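Local coordinates for SM80.1 Vicilin (Solanum melongena, PDB 5VF5), which probably serves as a seed storage protein of the 7S vicilin family, built from two cupin domains and carrying a copper ion in the C-terminal one, at residues T265-V270 with G316-I321; G69-V74 with V122-K127; M255-Y260 with F353-E358; G209-M214 with F235-D240. All blocks are in the same frame, centred on the assembly; numbering follows the deposited sequence. Where two conformers were deposited one is given.

Interaction 1: T265-V270 with G316-I321; sequences TRVVMV and GDVLVI. With ACT (acetate ion), chain C.
Arg266 and Ile321 form one end of an antiparallel pairing in which 265-270 and 318-321 run at 160° with their axes 4.7 Å apart. Arg266-Ile321 and Val268-Leu319 are hydrogen-bonded pairs; the non-hydrogen-bonded pairs Val267-Val320 and Met269-Val318 alternate with them. Ahead of Val318 the pattern carries on through Val270 N to Asp317 O (3.0 Å) and Gly316 N to Val270 O (2.9 Å), so the loop residues Gly316 and Asp317 stay tied to 265-270.

Side chains alternate between two faces. On one, Val267 CG1, placed opposite its backbone N (chi1 -176°), meets Val318 CG1 at 3.7 Å, while Val318 CG2 packs on Met269 CB. On the other, Val268 CG2 touches Ile321 CD1 at 3.7 Å. Arg266 starts out on this second face, but bends at its second and third torsions and turns its guanidinium away from the partner strand, where NH1 donates to acetate O at 2.9 Å and makes a salt bridge to Glu229.

Asp317 reaches Lys15 and Ser16 near the N-terminus. In the C-terminal cupin sheet, 265-272 has 337-344 on its other side and 318-321 has 13-14, while Leu319 and Ile321 pack onto strand 327-331.

Interaction 2: G69-V74 with V122-K127; sequences GEAIFV and VYVLAK
Six backbone hydrogen bonds join 69-74 to 122-127, two at each of the pairs Glu70-Lys127, Ile72-Leu125 and Val74-Tyr123. The shortest include Lys127 N to Glu70 O and Ile72 N to Leu125 O, both 2.8 Å. Glu70 N to Lys127 O is longer, at 3.1 Å, and more bent, at 140° about the hydrogen. In the non-hydrogen-bonded pairs between them, CA-H groups point at carbonyls, as with Ala71 CA and Leu125 O at 3.1 Å. The polar ends of Glu70 and Tyr123 find partners beyond the pair: Glu70 OE1 forms a salt bridge with Arg102 and accepts from Gly105 N, and Tyr123 OH is bonded to Val267 O of the other cupin domain.

Ala71, Phe73, Val124 and Ala126 share one face. The Phe73 ring lies alongside Val124, whose CG2 sits over one ring face, off toward the rim, 4.2 Å from the centroid; Val124 CG1 also touches Phe73 CE1 at 3.8 Å. Val122 CG1, trans to the amide nitrogen of its own residue (chi1 -174°), comes in obliquely against Phe73 CB at 3.7 Å. The two small alanines are the closest pair, with CA atoms 4.2 Å apart.

On the other face Ile72 and Leu125 run side by side, CD1 to CD2 at 4.2 Å. Ile72, Val74 and Leu125 then press on Phe342, and Ile72 and Val74 also on Val245, both in the C-terminal cupin domain.

The pairing's amides and carbonyls largely satisfy one another, and the face of Ile72, Val74, Tyr123 and Leu125 offers the second cupin domain a mainly apolar surface, with Glu70 and Lys127 at its partly exposed end.

Interaction 3: M255-Y260 with F353-E358; sequences MVLPYY and FLAGRE. With ACT (acetate ion), chain C.
Tyr259 and Phe353 join a strand to a loop at the periphery of the C-terminal cupin domain, where strand 254-261 meets the end of strand 351-353 and the loop running on toward helix 366-373. They form an antiparallel non-hydrogen-bonded pair with CA atoms 4.1 Å apart. One backbone bond secures the junction, Leu354 N to Pro258 O at 2.8 Å.

Tyr259 CB stands over one face of the Phe353 ring, 4.0 Å from its centroid, and Val256 CG2 meets the edge of that ring at CE2. The two aromatic rings themselves are inclined at 42°. With its CG wedged between backbone N and carbonyl carbon (chi1 70°), Tyr259 turns its ring away from the loop, and OH donates to OXT of an acetate, probably from the crystallisation liquor, at 2.7 Å; Lys351, Arg266 and Asn261 also bind that ion.

Farther along, Leu354 CD2 meets the edge of the Tyr260 ring, 4.0 Å from CE1. Leu257 CD1 touches Gly356 CA at 3.6 Å, a spot where the missing side chain lets the leucine come close.

Phe353 also meets Phe220 and Tyr391 edge-to-face. One hydrogen bond thus fixes the start of the loop, while apolar packing, from buried Phe353 to partly exposed Leu354 and Ala355, holds the rest.

Interaction 4: G209-M214 with F235-D240; sequences GPFNLM and FEQLRD
Phe235 opens the second segment by laying its ring on that of Phe211 in an offset stack, centroids 4.2 Å apart and planes 13° from parallel. Its CD1 sits over the centre of the Phe211 ring and CE1 comes to 3.5 Å from Phe211 CD2. Beyond the stack, Leu213 CD1 approaches Phe235 CZ at 3.8 Å, obliquely to the ring and from the opposite direction.

At Gln237 the chain has turned, helped by the bond from Leu238 N back to Phe235 O. The glutamine's CG takes the place between backbone N and carbonyl carbon (chi1 62°) and the chain bends at the next torsion, bringing the amide to Phe211 with its plane 76° from the ring. This is one of two conformers, and NE2 comes unusually near Phe211 CD1 and CE1, so its exact placing is doubtful. The same caution applies to the weak hydrogen bond from NE2 to a water that donates to Gly209 O.

Leu238 adds a lighter touch, CD1 to Phe211 CZ at 4.2 Å. Asp240 reaches away to a salt bridge with Arg102.

Asn212 OD1 accepts from Met214 N in an Asx turn, while its ND2 is bonded to Asp99 and Arg97. Phe211, Leu213 and Phe235 rest on Ala230 of strand 225-230, and Phe211 also bonds through its backbone to Val100, so the contact lies between strand 225-230 of the C-terminal cupin domain and the outermost strand 100-103 of the N-terminal one.

How the interactions relate
Interactions 1 and 2 are buried strand pairings, one in each cupin domain, built on regular backbone bonds and mostly aliphatic side chains, with Phe73 in interaction 2; interaction 3 joins a strand to a loop and interaction 4 two loops, both partly buried and both using aromatic rings. The two core pairings meet at the Tyr123-Val267 bond, where the tyrosine ring also packs against Met269 CB of interaction 1. Interaction 4 touches the same interdomain core from another side, Leu238 CD2 lying 3.8 Å from Ile72 CD1. Interaction 3 sits farther out, about 29 Å from interaction 2 between centres, yet shares the acetate with interaction 1, which is nested in the loop it closes.

Interaction 1: T265-V270 with G316-I321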
loop_
_atom_site.group_PDB
_atom_site.type_symbol
_atom_site.label_atom_id
_atom_site.label_comp_id
_atom_site.label_asym_id
_atom_site.label_seq_id
_atom_site.Cartn_x
_atom_site.Cartn_y
_atom_site.Cartn_z
ATOM N N THR A 265 3.160 -2.011 12.508
ATOM C CA THR A 265 3.202 -3.127 11.566
ATOM C C THR A 265 3.162 -2.557 10.153
ATOM O O THR A 265 2.422 -1.592 9.878
ATOM C CB THR A 265 1.973 -4.034 11.772
ATOM O OG1 THR A 265 2.054 -4.643 13.055
ATOM C CG2 THR A 265 1.862 -5.120 10.726
ATOM N N ARG A 266 3.986 -3.109 9.267
ATOM C CA ARG A 266 4.107 -2.622 7.895
ATOM C C ARG A 266 3.601 -3.615 6.900
ATOM O O ARG A 266 3.876 -4.796 7.016
ATOM C CB ARG A 266 5.558 -2.229 7.591
ATOM C CG ARG A 266 6.110 -1.163 8.569
ATOM C CD ARG A 266 5.753 0.246 8.047
ATOM N NE ARG A 266 5.364 1.154 9.061
ATOM C CZ ARG A 266 5.737 2.395 9.137
ATOM N NH1 ARG A 266 6.675 2.878 8.301
ATOM N NH2 ARG A 266 5.177 3.142 10.040
ATOM N N VAL A 267 2.818 -3.130 5.943
ATOM C CA VAL A 267 2.357 -3.951 4.835
ATOM C C VAL A 267 3.052 -3.440 3.592
ATOM O O VAL A 267 2.706 -2.360 3.080
ATOM C CB VAL A 267 0.823 -3.914 4.679
ATOM C CG1 VAL A 267 0.403 -4.858 3.585
ATOM C CG2 VAL A 267 0.109 -4.293 5.978
ATOM N N VAL A 268 4.090 -4.170 3.187
ATOM C CA VAL A 268 5.067 -3.730 2.191
ATOM C C VAL A 268 4.752 -4.336 0.847
ATOM O O VAL A 268 4.645 -5.556 0.773
ATOM C CB VAL A 268 6.484 -4.164 2.643
ATOM C CG1 VAL A 268 7.531 -3.871 1.581
ATOM C CG2 VAL A 268 6.784 -3.479 3.978
ATOM N N MET A 269 4.536 -3.531 -0.174
ATOM C CA MET A 269 4.369 -4.099 -1.559
ATOM C C MET A 269 5.417 -3.638 -2.497
ATOM O O MET A 269 5.860 -2.474 -2.561
ATOM C CB MET A 269 3.064 -3.752 -2.267
ATOM C CG MET A 269 2.906 -4.473 -3.640
ATOM S SD MET A 269 1.357 -4.134 -4.450
ATOM C CE MET A 269 1.601 -2.441 -4.875
ATOM N N VAL A 270 5.917 -4.621 -3.220
ATOM C CA VAL A 270 7.038 -4.397 -4.123
ATOM C C VAL A 270 6.521 -3.759 -5.391
ATOM O O VAL A 270 5.562 -4.237 -5.987
ATOM C CB VAL A 270 7.746 -5.700 -4.502
ATOM C CG1 VAL A 270 8.945 -5.436 -5.379
ATOM C CG2 VAL A 270 8.165 -6.444 -3.243
ATOM N N GLY A 316 4.798 -6.842 -6.999
ATOM C CA GLY A 316 3.406 -7.140 -6.658
ATOM C C GLY A 316 3.225 -8.021 -5.419
ATOM O O GLY A 316 2.108 -8.181 -4.935
ATOM N N ASP A 317 4.316 -8.579 -4.900
ATOM C CA ASP A 317 4.266 -9.356 -3.679
ATOM C C ASP A 317 4.138 -8.432 -2.482
ATOM O O ASP A 317 4.608 -7.275 -2.516
ATOM C CB ASP A 317 5.546 -10.163 -3.471
ATOM C CG ASP A 317 5.728 -11.303 -4.464
ATOM O OD1 ASP A 317 4.774 -11.702 -5.172
ATOM O OD2 ASP A 317 6.888 -11.788 -4.493
ATOM N N VAL A 318 3.567 -8.952 -1.423
ATOM C CA VAL A 318 3.437 -8.282 -0.135
ATOM C C VAL A 318 4.159 -9.028 0.974
ATOM O O VAL A 318 4.085 -10.259 1.071
ATOM C CB VAL A 318 1.946 -8.086 0.201
ATOM C CG1 VAL A 318 1.714 -7.706 1.644
ATOM C CG2 VAL A 318 1.340 -7.068 -0.751
ATOM N N LEU A 319 4.841 -8.281 1.840
ATOM C CA LEU A 319 5.342 -8.808 3.080
ATOM C C LEU A 319 4.768 -7.994 4.218
ATOM O O LEU A 319 4.886 -6.771 4.195
ATOM C CB LEU A 319 6.856 -8.735 3.154
ATOM C CG LEU A 319 7.502 -9.376 4.374
ATOM C CD1 LEU A 319 7.300 -10.881 4.468
ATOM C CD2 LEU A 319 8.982 -9.050 4.419
ATOM N N VAL A 320 4.241 -8.656 5.236
ATOM C CA VAL A 320 3.815 -7.991 6.449
ATOM C C VAL A 320 4.995 -8.093 7.439
ATOM O O VAL A 320 5.470 -9.189 7.732
ATOM C CB VAL A 320 2.545 -8.620 7.031
ATOM C CG1 VAL A 320 2.227 -8.004 8.380
ATOM C CG2 VAL A 320 1.388 -8.482 6.045
ATOM N N ILE A 321 5.438 -6.951 7.942
ATOM C CA ILE A 321 6.486 -6.910 8.950
ATOM C C ILE A 321 5.802 -6.549 10.276
ATOM O O ILE A 321 5.475 -5.349 10.486
ATOM C CB ILE A 321 7.563 -5.837 8.649
ATOM C CG1 ILE A 321 8.032 -5.876 7.164
ATOM C CG2 ILE A 321 8.724 -6.034 9.651
ATOM C CD1 ILE A 321 8.900 -4.684 6.825
HETATM C C ACT C . 9.162 0.035 6.715
HETATM O O ACT C . 8.655 1.159 7.015
HETATM O OXT ACT C . 9.669 -0.687 7.603
HETATM C CH3 ACT C . 9.221 -0.479 5.296
#

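Interaction 2: G69-V74 with V122-K127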
loop_
_atom_site.group_PDB
_atom_site.type_symbol
_atom_site.label_atom_id
_atom_site.label_comp_id
_atom_site.label_asym_id
_atom_site.label_seq_id
_atom_site.Cartn_x
_atom_site.Cartn_y
_atom_site.Cartn_z
ATOM N N GLY A 69 -15.006 1.196 3.087
ATOM C CA GLY A 69 -13.777 1.303 3.865
ATOM C C GLY A 69 -13.160 2.658 3.683
ATOM O O GLY A 69 -13.318 3.248 2.643
ATOM N N GLU A 70 -12.494 3.127 4.714
ATOM C CA GLU A 70 -11.663 4.315 4.651
ATOM C C GLU A 70 -10.359 3.929 3.948
ATOM O O GLU A 70 -9.749 2.935 4.340
ATOM C CB GLU A 70 -11.365 4.728 6.109
ATOM C CG GLU A 70 -12.611 4.948 6.958
ATOM C CD GLU A 70 -13.390 6.154 6.508
ATOM O OE1 GLU A 70 -12.795 6.993 5.828
ATOM O OE2 GLU A 70 -14.581 6.241 6.813
ATOM N N ALA A 71 -9.911 4.694 2.972
ATOM C CA ALA A 71 -8.817 4.283 2.129
ATOM C C ALA A 71 -7.702 5.287 2.054
ATOM O O ALA A 71 -7.926 6.503 2.232
ATOM C CB ALA A 71 -9.289 3.928 0.717
ATOM N N ILE A 72 -6.539 4.798 1.699
ATOM C CA ILE A 72 -5.410 5.621 1.286
ATOM C C ILE A 72 -4.949 5.084 -0.063
ATOM O O ILE A 72 -4.669 3.882 -0.188
ATOM C CB ILE A 72 -4.228 5.550 2.263
ATOM C CG1 ILE A 72 -4.662 5.968 3.661
ATOM C CG2 ILE A 72 -3.105 6.415 1.749
ATOM C CD1 ILE A 72 -3.595 5.771 4.691
ATOM N N PHE A 73 -4.960 5.939 -1.080
ATOM C CA PHE A 73 -4.501 5.610 -2.424
ATOM C C PHE A 73 -3.075 6.115 -2.574
ATOM O O PHE A 73 -2.801 7.278 -2.262
ATOM C CB PHE A 73 -5.375 6.277 -3.510
ATOM C CG PHE A 73 -6.693 5.644 -3.814
ATOM C CD1 PHE A 73 -7.392 4.861 -2.915
ATOM C CD2 PHE A 73 -7.264 5.864 -5.059
ATOM C CE1 PHE A 73 -8.599 4.301 -3.258
ATOM C CE2 PHE A 73 -8.479 5.302 -5.395
ATOM C CZ PHE A 73 -9.150 4.536 -4.481
ATOM N N VAL A 74 -2.191 5.313 -3.120
ATOM C CA VAL A 74 -0.826 5.690 -3.428
ATOM C C VAL A 74 -0.540 5.366 -4.871
ATOM O O VAL A 74 -0.633 4.219 -5.304
ATOM C CB VAL A 74 0.179 4.976 -2.522
ATOM C CG1 VAL A 74 1.618 5.426 -2.806
ATOM C CG2 VAL A 74 -0.168 5.168 -1.074
ATOM N N VAL A 122 -2.313 1.990 -8.844
ATOM C CA VAL A 122 -2.514 2.525 -7.496
ATOM C C VAL A 122 -2.449 1.366 -6.513
ATOM O O VAL A 122 -3.111 0.336 -6.723
ATOM C CB VAL A 122 -3.890 3.231 -7.373
ATOM C CG1 VAL A 122 -4.078 3.915 -6.029
ATOM C CG2 VAL A 122 -4.082 4.239 -8.512
ATOM N N TYR A 123 -1.682 1.541 -5.436
ATOM C CA TYR A 123 -1.689 0.665 -4.259
ATOM C C TYR A 123 -2.607 1.274 -3.212
ATOM O O TYR A 123 -2.480 2.456 -2.880
ATOM C CB TYR A 123 -0.258 0.555 -3.726
ATOM C CG TYR A 123 0.033 -0.349 -2.540
ATOM C CD1 TYR A 123 -0.631 -1.550 -2.377
ATOM C CD2 TYR A 123 1.055 -0.024 -1.626
ATOM C CE1 TYR A 123 -0.346 -2.381 -1.312
ATOM C CE2 TYR A 123 1.374 -0.869 -0.583
ATOM C CZ TYR A 123 0.680 -2.042 -0.430
ATOM O OH TYR A 123 1.010 -2.870 0.606
ATOM N N VAL A 124 -3.522 0.495 -2.659
ATOM C CA VAL A 124 -4.574 0.966 -1.785
ATOM C C VAL A 124 -4.559 0.249 -0.464
ATOM O O VAL A 124 -4.529 -0.986 -0.421
ATOM C CB VAL A 124 -5.943 0.789 -2.453
ATOM C CG1 VAL A 124 -7.062 1.307 -1.563
ATOM C CG2 VAL A 124 -5.989 1.422 -3.832
ATOM N N LEU A 125 -4.657 1.006 0.621
ATOM C CA LEU A 125 -4.930 0.482 1.959
ATOM C C LEU A 125 -6.377 0.840 2.280
ATOM O O LEU A 125 -6.751 2.020 2.078
ATOM C CB LEU A 125 -4.039 1.188 2.980
ATOM C CG LEU A 125 -4.215 0.712 4.421
ATOM C CD1 LEU A 125 -3.734 -0.728 4.625
ATOM C CD2 LEU A 125 -3.550 1.669 5.413
ATOM N N ALA A 126 -7.188 -0.101 2.775
ATOM C CA ALA A 126 -8.517 0.246 3.254
ATOM C C ALA A 126 -8.728 -0.351 4.628
ATOM O O ALA A 126 -8.183 -1.399 4.950
ATOM C CB ALA A 126 -9.598 -0.209 2.289
ATOM N N LYS A 127 -9.510 0.343 5.446
ATOM C CA LYS A 127 -9.893 -0.162 6.737
ATOM C C LYS A 127 -11.413 -0.328 6.802
ATOM O O LYS A 127 -12.161 0.607 6.455
ATOM C CB LYS A 127 -9.456 0.818 7.865
ATOM C CG LYS A 127 -9.639 0.229 9.238
ATOM C CD LYS A 127 -9.355 1.214 10.334
ATOM C CE LYS A 127 -9.583 0.545 11.686
ATOM N NZ LYS A 127 -9.389 1.502 12.805
#

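Interaction 3: M255-Y260 with F353-E358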
loop_
_atom_site.group_PDB
_atom_site.type_symbol
_atom_site.label_atom_id
_atom_site.label_comp_id
_atom_site.label_asym_id
_atom_site.label_seq_id
_atom_site.Cartn_x
_atom_site.Cartn_y
_atom_site.Cartn_z
ATOM N N MET A 255 21.668 -3.022 0.251
ATOM C CA MET A 255 20.823 -3.629 1.280
ATOM C C MET A 255 20.438 -2.559 2.262
ATOM O O MET A 255 21.152 -1.594 2.441
ATOM C CB MET A 255 21.518 -4.771 2.012
ATOM C CG MET A 255 22.743 -4.341 2.804
ATOM S SD MET A 255 23.605 -5.678 3.671
ATOM C CE MET A 255 22.444 -6.121 4.940
ATOM N N VAL A 256 19.284 -2.721 2.900
ATOM C CA VAL A 256 18.953 -1.930 4.078
ATOM C C VAL A 256 19.513 -2.663 5.277
ATOM O O VAL A 256 19.356 -3.897 5.407
ATOM C CB VAL A 256 17.446 -1.611 4.205
ATOM C CG1 VAL A 256 16.559 -2.835 4.362
ATOM C CG2 VAL A 256 17.232 -0.626 5.360
ATOM N N LEU A 257 20.247 -1.961 6.123
ATOM C CA LEU A 257 20.790 -2.584 7.321
ATOM C C LEU A 257 19.640 -3.117 8.206
ATOM O O LEU A 257 18.547 -2.532 8.217
ATOM C CB LEU A 257 21.640 -1.584 8.091
ATOM C CG LEU A 257 22.976 -1.279 7.398
ATOM C CD1 LEU A 257 23.690 -0.185 8.151
ATOM C CD2 LEU A 257 23.883 -2.491 7.347
ATOM N N PRO A 258 19.875 -4.224 8.934
ATOM C CA PRO A 258 18.816 -4.730 9.785
ATOM C C PRO A 258 18.245 -3.646 10.701
ATOM O O PRO A 258 18.994 -2.820 11.286
ATOM C CB PRO A 258 19.489 -5.862 10.550
ATOM C CG PRO A 258 20.620 -6.326 9.643
ATOM C CD PRO A 258 21.105 -5.032 9.032
ATOM N N TYR A 259 16.918 -3.630 10.810
ATOM C CA TYR A 259 16.257 -2.663 11.670
ATOM C C TYR A 259 14.947 -3.250 12.154
ATOM O O TYR A 259 14.515 -4.335 11.720
ATOM C CB TYR A 259 15.964 -1.373 10.882
ATOM C CG TYR A 259 14.868 -1.546 9.836
ATOM C CD1 TYR A 259 15.168 -2.010 8.548
ATOM C CD2 TYR A 259 13.541 -1.298 10.137
ATOM C CE1 TYR A 259 14.166 -2.192 7.589
ATOM C CE2 TYR A 259 12.534 -1.494 9.185
ATOM C CZ TYR A 259 12.849 -1.952 7.923
ATOM O OH TYR A 259 11.871 -2.099 6.956
ATOM N N TYR A 260 14.299 -2.567 13.076
ATOM C CA TYR A 260 12.911 -2.885 13.414
ATOM C C TYR A 260 12.105 -1.615 13.626
ATOM O O TYR A 260 12.660 -0.536 13.923
ATOM C CB TYR A 260 12.797 -3.842 14.642
ATOM C CG TYR A 260 13.234 -3.232 15.965
ATOM C CD1 TYR A 260 14.557 -3.283 16.412
ATOM C CD2 TYR A 260 12.328 -2.578 16.770
ATOM C CE1 TYR A 260 14.932 -2.718 17.622
ATOM C CE2 TYR A 260 12.707 -2.033 17.992
ATOM C CZ TYR A 260 14.024 -2.091 18.401
ATOM O OH TYR A 260 14.450 -1.545 19.587
ATOM N N PHE A 353 17.714 1.049 13.980
ATOM C CA PHE A 353 18.690 0.314 13.202
ATOM C C PHE A 353 19.594 -0.472 14.127
ATOM O O PHE A 353 19.867 -0.074 15.255
ATOM C CB PHE A 353 19.496 1.277 12.314
ATOM C CG PHE A 353 18.730 1.696 11.110
ATOM C CD1 PHE A 353 17.843 2.776 11.162
ATOM C CD2 PHE A 353 18.784 0.928 9.946
ATOM C CE1 PHE A 353 17.089 3.121 10.060
ATOM C CE2 PHE A 353 17.990 1.255 8.858
ATOM C CZ PHE A 353 17.157 2.353 8.923
ATOM N N LEU A 354 19.973 -1.659 13.650
ATOM C CA LEU A 354 20.686 -2.638 14.447
ATOM C C LEU A 354 22.162 -2.789 14.076
ATOM O O LEU A 354 22.890 -3.572 14.712
ATOM C CB LEU A 354 19.966 -3.971 14.300
ATOM C CG LEU A 354 18.535 -3.948 14.842
ATOM C CD1 LEU A 354 17.763 -5.170 14.325
ATOM C CD2 LEU A 354 18.528 -3.901 16.342
ATOM N N ALA A 355 22.597 -2.062 13.062
ATOM C CA ALA A 355 24.014 -2.002 12.627
ATOM C C ALA A 355 24.170 -0.698 11.875
ATOM O O ALA A 355 23.180 -0.080 11.511
ATOM C CB ALA A 355 24.336 -3.158 11.722
ATOM N N GLY A 356 25.407 -0.302 11.635
ATOM C CA GLY A 356 25.684 0.947 10.938
ATOM C C GLY A 356 26.107 2.025 11.904
ATOM O O GLY A 356 25.987 1.891 13.125
ATOM N N ARG A 357 26.638 3.117 11.353
ATOM C CA ARG A 357 27.156 4.201 12.202
ATOM C C ARG A 357 26.075 4.721 13.143
ATOM O O ARG A 357 26.306 4.908 14.312
ATOM C CB ARG A 357 27.824 5.253 11.295
ATOM C CG ARG A 357 28.183 6.519 12.008
ATOM C CD ARG A 357 28.989 7.402 11.074
ATOM N NE ARG A 357 30.421 7.152 11.178
ATOM C CZ ARG A 357 31.201 7.571 12.185
ATOM N NH1 ARG A 357 30.693 8.215 13.243
ATOM N NH2 ARG A 357 32.496 7.296 12.152
ATOM N N GLU A 358 24.877 4.956 12.620
ATOM C CA GLU A 358 23.714 5.314 13.431
ATOM C C GLU A 358 22.895 4.081 13.726
ATOM O O GLU A 358 22.227 3.563 12.844
ATOM C CB GLU A 358 22.852 6.322 12.708
ATOM C CG GLU A 358 23.541 7.648 12.468
ATOM C CD GLU A 358 23.701 8.515 13.702
ATOM O OE1 GLU A 358 23.413 8.126 14.852
ATOM O OE2 GLU A 358 24.160 9.638 13.530
HETATM C C ACT C . 9.162 0.035 6.715
HETATM O O ACT C . 8.655 1.159 7.015
HETATM O OXT ACT C . 9.669 -0.687 7.603
HETATM C CH3 ACT C . 9.221 -0.479 5.296
#

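Interaction 4: G209-M214 with F235-D240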
loop_
_atom_site.group_PDB
_atom_site.type_symbol
_atom_site.label_atom_id
_atom_site.label_comp_id
_atom_site.label_asym_id
_atom_site.label_seq_id
_atom_site.Cartn_x
_atom_site.Cartn_y
_atom_site.Cartn_z
ATOM N N GLY A 209 -6.655 17.462 -1.309
ATOM C CA GLY A 209 -5.926 16.912 -2.422
ATOM C C GLY A 209 -4.771 16.020 -2.007
ATOM O O GLY A 209 -4.482 15.810 -0.802
ATOM N N PRO A 210 -4.106 15.458 -3.010
ATOM C CA PRO A 210 -2.977 14.598 -2.739
ATOM C C PRO A 210 -1.790 15.390 -2.230
ATOM O O PRO A 210 -1.704 16.619 -2.413
ATOM C CB PRO A 210 -2.646 14.029 -4.087
ATOM C CG PRO A 210 -3.124 15.045 -5.060
ATOM C CD PRO A 210 -4.372 15.577 -4.456
ATOM N N PHE A 211 -0.887 14.669 -1.587
ATOM C CA PHE A 211 0.426 15.140 -1.259
ATOM C C PHE A 211 1.473 14.193 -1.808
ATOM O O PHE A 211 1.190 13.036 -2.092
ATOM C CB PHE A 211 0.617 15.343 0.257
ATOM C CG PHE A 211 0.215 14.177 1.097
ATOM C CD1 PHE A 211 -1.101 14.029 1.516
ATOM C CD2 PHE A 211 1.171 13.274 1.548
ATOM C CE1 PHE A 211 -1.474 12.952 2.334
ATOM C CE2 PHE A 211 0.806 12.215 2.355
ATOM C CZ PHE A 211 -0.503 12.064 2.759
ATOM N N ASN A 212 2.707 14.666 -1.898
ATOM C CA ASN A 212 3.779 13.936 -2.591
ATOM C C ASN A 212 5.109 14.354 -1.977
ATOM O O ASN A 212 5.400 15.550 -1.883
ATOM C CB ASN A 212 3.706 14.267 -4.074
ATOM C CG ASN A 212 4.590 13.388 -4.941
ATOM O OD1 ASN A 212 5.777 13.266 -4.681
ATOM N ND2 ASN A 212 4.006 12.784 -6.023
ATOM N N LEU A 213 5.883 13.377 -1.508
ATOM C CA LEU A 213 7.141 13.665 -0.814
ATOM C C LEU A 213 8.366 13.318 -1.667
ATOM O O LEU A 213 9.483 13.390 -1.158
ATOM C CB LEU A 213 7.186 12.868 0.502
ATOM C CG LEU A 213 6.223 13.280 1.631
ATOM C CD1 LEU A 213 4.767 12.878 1.390
ATOM C CD2 LEU A 213 6.679 12.676 2.954
ATOM N N MET A 214 8.151 12.990 -2.949
ATOM C CA MET A 214 9.205 12.436 -3.817
ATOM C C MET A 214 10.422 13.349 -3.901
ATOM O O MET A 214 11.553 12.873 -3.948
ATOM C CB MET A 214 8.692 12.202 -5.242
ATOM C CG MET A 214 7.967 10.879 -5.471
ATOM S SD MET A 214 7.746 10.557 -7.239
ATOM C CE MET A 214 9.443 10.359 -7.767
ATOM N N PHE A 235 1.018 14.666 8.716
ATOM C CA PHE A 235 -0.084 14.727 7.784
ATOM C C PHE A 235 -1.363 14.400 8.502
ATOM O O PHE A 235 -1.661 13.218 8.768
ATOM C CB PHE A 235 0.172 13.762 6.630
ATOM C CG PHE A 235 1.269 14.232 5.726
ATOM C CD1 PHE A 235 1.028 15.193 4.746
ATOM C CD2 PHE A 235 2.543 13.774 5.893
ATOM C CE1 PHE A 235 2.061 15.655 3.950
ATOM C CE2 PHE A 235 3.577 14.203 5.087
ATOM C CZ PHE A 235 3.334 15.142 4.107
ATOM N N GLU A 236 -2.143 15.426 8.825
ATOM C CA GLU A 236 -3.347 15.258 9.620
ATOM C C GLU A 236 -4.351 14.294 8.936
ATOM O O GLU A 236 -5.096 13.583 9.610
ATOM C CB GLU A 236 -3.983 16.638 9.894
ATOM C CG GLU A 236 -4.786 17.217 8.749
ATOM N N GLN A 237 -4.349 14.278 7.611
ATOM C CA GLN A 237 -5.321 13.404 6.946
ATOM C C GLN A 237 -5.024 11.924 7.143
ATOM O O GLN A 237 -5.922 11.131 6.887
ATOM C CB GLN A 237 -5.478 13.668 5.463
ATOM C CG GLN A 237 -4.222 13.437 4.654
ATOM C CD GLN A 237 -3.503 14.744 4.424
ATOM O OE1 GLN A 237 -2.990 15.369 5.362
ATOM N NE2 GLN A 237 -3.478 15.171 3.189
ATOM N N LEU A 238 -3.870 11.575 7.689
ATOM C CA LEU A 238 -3.566 10.168 8.055
ATOM C C LEU A 238 -3.883 9.804 9.495
ATOM O O LEU A 238 -3.778 8.636 9.879
ATOM C CB LEU A 238 -2.101 9.870 7.749
ATOM C CG LEU A 238 -1.615 10.112 6.322
ATOM C CD1 LEU A 238 -0.133 9.789 6.237
ATOM C CD2 LEU A 238 -2.377 9.284 5.312
ATOM N N ARG A 239 -4.260 10.789 10.319
ATOM C CA ARG A 239 -4.392 10.569 11.771
ATOM C C ARG A 239 -5.557 9.660 12.151
ATOM O O ARG A 239 -5.436 8.901 13.090
ATOM C CB ARG A 239 -4.516 11.929 12.501
ATOM C CG ARG A 239 -3.208 12.618 12.551
ATOM C CD ARG A 239 -3.316 14.005 13.167
ATOM N NE ARG A 239 -2.028 14.668 13.052
ATOM C CZ ARG A 239 -1.847 15.973 13.186
ATOM N NH1 ARG A 239 -2.863 16.786 13.494
ATOM N NH2 ARG A 239 -0.636 16.461 13.028
ATOM N N ASP A 240 -6.683 9.791 11.460
ATOM C CA ASP A 240 -7.869 8.986 11.771
ATOM C C ASP A 240 -7.639 7.479 11.631
ATOM O O ASP A 240 -8.071 6.710 12.468
ATOM C CB ASP A 240 -9.114 9.450 10.983
ATOM C CG ASP A 240 -8.889 9.619 9.473
ATOM O OD1 ASP A 240 -7.822 9.257 8.893
ATOM O OD2 ASP A 240 -9.838 10.159 8.822
HETATM O O HOH W 1 -5.531 13.415 1.127
#